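Local coordinates for protein D-alanyl-D-alanine carboxypeptidase (PDB 1XP4) that probably removes the terminal D-alanine from cell-wall peptide precursors as a serine-type D-Ala-D-Ala carboxypeptidase and so regulates peptidoglycan synthesis, at residues 13-18 with 250-255. Numbering follows the deposited sequence.
Sequences AAKHAI and VLNADH
Residues 13-18 run antiparallel to 250-255, with Ala17 and Val250 a non-hydrogen-bonded pair whose CA atoms lie 4.6 Å apart, where strand 17-21 enters beside strand 244-253 in the five-stranded antiparallel sheet of the penicillin-binding, S11 peptidase domain. The pairing then becomes irregular, as residues 250-255 turn a corner at Asn252, and past it Ala14 and Ala253 form a single bridge. Three backbone bonds still span the junction: Leu251 N to His16 O, Lys15 N to Asn252 O at 2.9 Å, and Asp254 N to Ala13 O at 2.7 Å.

Between these bonds Ala14 lies against Ala253, and its methyl meets Val250 CG1 at 3.9 Å; the Val250 side chain also touches Ile12. Lys15 and Asn252 run side by side in the same direction, CB against CB, with the lysine CG near the Asn252 backbone oxygen as well. The carboxylate of Asp254 folds back over the Ala13 peptide, its CG beside the backbone N (chi1 -62°); Lys15 NZ stays 4.5 Å from Asp254 OD1, beyond salt-bridge range. The CB of Leu251 points the opposite way from that of Val250, and its side chain packs on Val37, Ile42 and Ala170, joining the sheet to helix 170-183; the Leu251 side chain lies about 10 Å from that of Ser41, the predicted acyl-ester serine. The His16 ring, whose ND1 is hydrogen-bonded to the Asp32 carbonyl, presents its edge to residues 250-255, CD2 lying 3.9 Å from Leu251 O.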
loop_
_atom_site.group_PDB
_atom_site.type_symbol
_atom_site.label_atom_id
_atom_site.label_comp_id
_atom_site.label_asym_id
_atom_site.label_seq_id
_atom_site.Cartn_x
_atom_site.Cartn_y
_atom_site.Cartn_z
ATOM N N ALA A 13 1.969 11.824 -17.455
ATOM C CA ALA A 13 0.840 11.846 -18.376
ATOM C C ALA A 13 -0.389 11.210 -17.730
ATOM O O ALA A 13 -0.947 10.224 -18.232
ATOM C CB ALA A 13 1.209 11.116 -19.656
ATOM N N ALA A 14 -0.794 11.787 -16.605
ATOM C CA ALA A 14 -1.950 11.319 -15.848
ATOM C C ALA A 14 -2.516 12.546 -15.148
ATOM O O ALA A 14 -1.774 13.487 -14.868
ATOM C CB ALA A 14 -1.520 10.275 -14.825
ATOM N N LYS A 15 -3.816 12.550 -14.869
ATOM C CA LYS A 15 -4.424 13.702 -14.220
ATOM C C LYS A 15 -4.024 13.835 -12.763
ATOM O O LYS A 15 -3.886 14.947 -12.262
ATOM C CB LYS A 15 -5.950 13.640 -14.316
ATOM C CG LYS A 15 -6.470 13.707 -15.730
ATOM C CD LYS A 15 -7.908 14.203 -15.782
ATOM C CE LYS A 15 -8.436 14.199 -17.219
ATOM N NZ LYS A 15 -7.558 14.972 -18.151
ATOM N N HIS A 16 -3.826 12.705 -12.090
ATOM C CA HIS A 16 -3.472 12.717 -10.673
ATOM C C HIS A 16 -2.485 11.625 -10.360
ATOM O O HIS A 16 -2.601 10.516 -10.879
ATOM C CB HIS A 16 -4.712 12.480 -9.821
ATOM C CG HIS A 16 -5.849 13.386 -10.157
ATOM N ND1 HIS A 16 -5.929 14.679 -9.687
ATOM C CD2 HIS A 16 -6.927 13.203 -10.954
ATOM C CE1 HIS A 16 -7.012 15.254 -10.181
ATOM N NE2 HIS A 16 -7.633 14.380 -10.954
ATOM N N ALA A 17 -1.531 11.917 -9.485
ATOM C CA ALA A 17 -0.549 10.910 -9.128
ATOM C C ALA A 17 0.298 11.318 -7.936
ATOM O O ALA A 17 0.435 12.505 -7.634
ATOM C CB ALA A 17 0.350 10.614 -10.331
ATOM N N ILE A 18 0.855 10.318 -7.263
ATOM C CA ILE A 18 1.734 10.547 -6.126
ATOM C C ILE A 18 2.596 9.307 -5.966
ATOM O O ILE A 18 2.152 8.189 -6.232
ATOM C CB ILE A 18 0.957 10.777 -4.807
ATOM C CG1 ILE A 18 1.920 11.276 -3.725
ATOM C CG2 ILE A 18 0.297 9.476 -4.347
ATOM C CD1 ILE A 18 1.245 11.697 -2.432
ATOM N N VAL A 250 -1.012 6.154 -10.014
ATOM C CA VAL A 250 -1.314 6.927 -11.213
ATOM C C VAL A 250 -2.837 6.795 -11.492
ATOM O O VAL A 250 -3.295 5.755 -11.915
ATOM C CB VAL A 250 -0.514 6.284 -12.374
ATOM C CG1 VAL A 250 -1.148 6.595 -13.739
ATOM C CG2 VAL A 250 0.935 6.721 -12.415
ATOM N N LEU A 251 -3.655 7.866 -11.250
ATOM C CA LEU A 251 -5.105 7.681 -11.545
ATOM C C LEU A 251 -5.781 8.781 -12.343
ATOM O O LEU A 251 -6.752 9.380 -11.903
ATOM C CB LEU A 251 -5.974 7.555 -10.291
ATOM C CG LEU A 251 -5.267 7.659 -8.959
ATOM C CD1 LEU A 251 -5.834 8.776 -8.101
ATOM C CD2 LEU A 251 -5.480 6.397 -8.154
ATOM N N ASN A 252 -5.189 9.082 -13.493
ATOM C CA ASN A 252 -6.039 9.085 -14.638
ATOM C C ASN A 252 -5.190 9.268 -15.875
ATOM O O ASN A 252 -4.938 10.374 -16.337
ATOM C CB ASN A 252 -6.973 10.255 -14.512
ATOM C CG ASN A 252 -8.146 9.967 -15.395
ATOM O OD1 ASN A 252 -9.283 10.384 -15.117
ATOM N ND2 ASN A 252 -7.898 9.160 -16.421
ATOM N N ALA A 253 -4.623 8.130 -16.381
ATOM C CA ALA A 253 -3.528 8.218 -17.297
ATOM C C ALA A 253 -4.080 8.699 -18.578
ATOM O O ALA A 253 -5.159 8.318 -18.964
ATOM C CB ALA A 253 -2.892 6.850 -17.491
ATOM N N ASP A 254 -3.330 9.571 -19.231
ATOM C CA ASP A 254 -4.018 10.098 -20.379
ATOM C C ASP A 254 -4.129 9.000 -21.362
ATOM O O ASP A 254 -3.262 8.139 -21.475
ATOM C CB ASP A 254 -3.255 11.276 -21.000
ATOM C CG ASP A 254 -3.148 12.414 -20.001
ATOM O OD1 ASP A 254 -3.976 12.463 -19.101
ATOM O OD2 ASP A 254 -2.185 13.157 -20.065
ATOM N N HIS A 255 -5.260 8.991 -22.050
ATOM C CA HIS A 255 -5.500 7.848 -22.867
ATOM C C HIS A 255 -4.706 8.034 -24.154
ATOM O O HIS A 255 -4.743 9.057 -24.813
ATOM C CB HIS A 255 -7.009 7.758 -23.121
ATOM C CG HIS A 255 -7.293 6.746 -24.203
ATOM N ND1 HIS A 255 -7.470 5.435 -23.947
ATOM C CD2 HIS A 255 -7.339 6.936 -25.588
ATOM C CE1 HIS A 255 -7.699 4.866 -25.141
ATOM N NE2 HIS A 255 -7.634 5.741 -26.141
#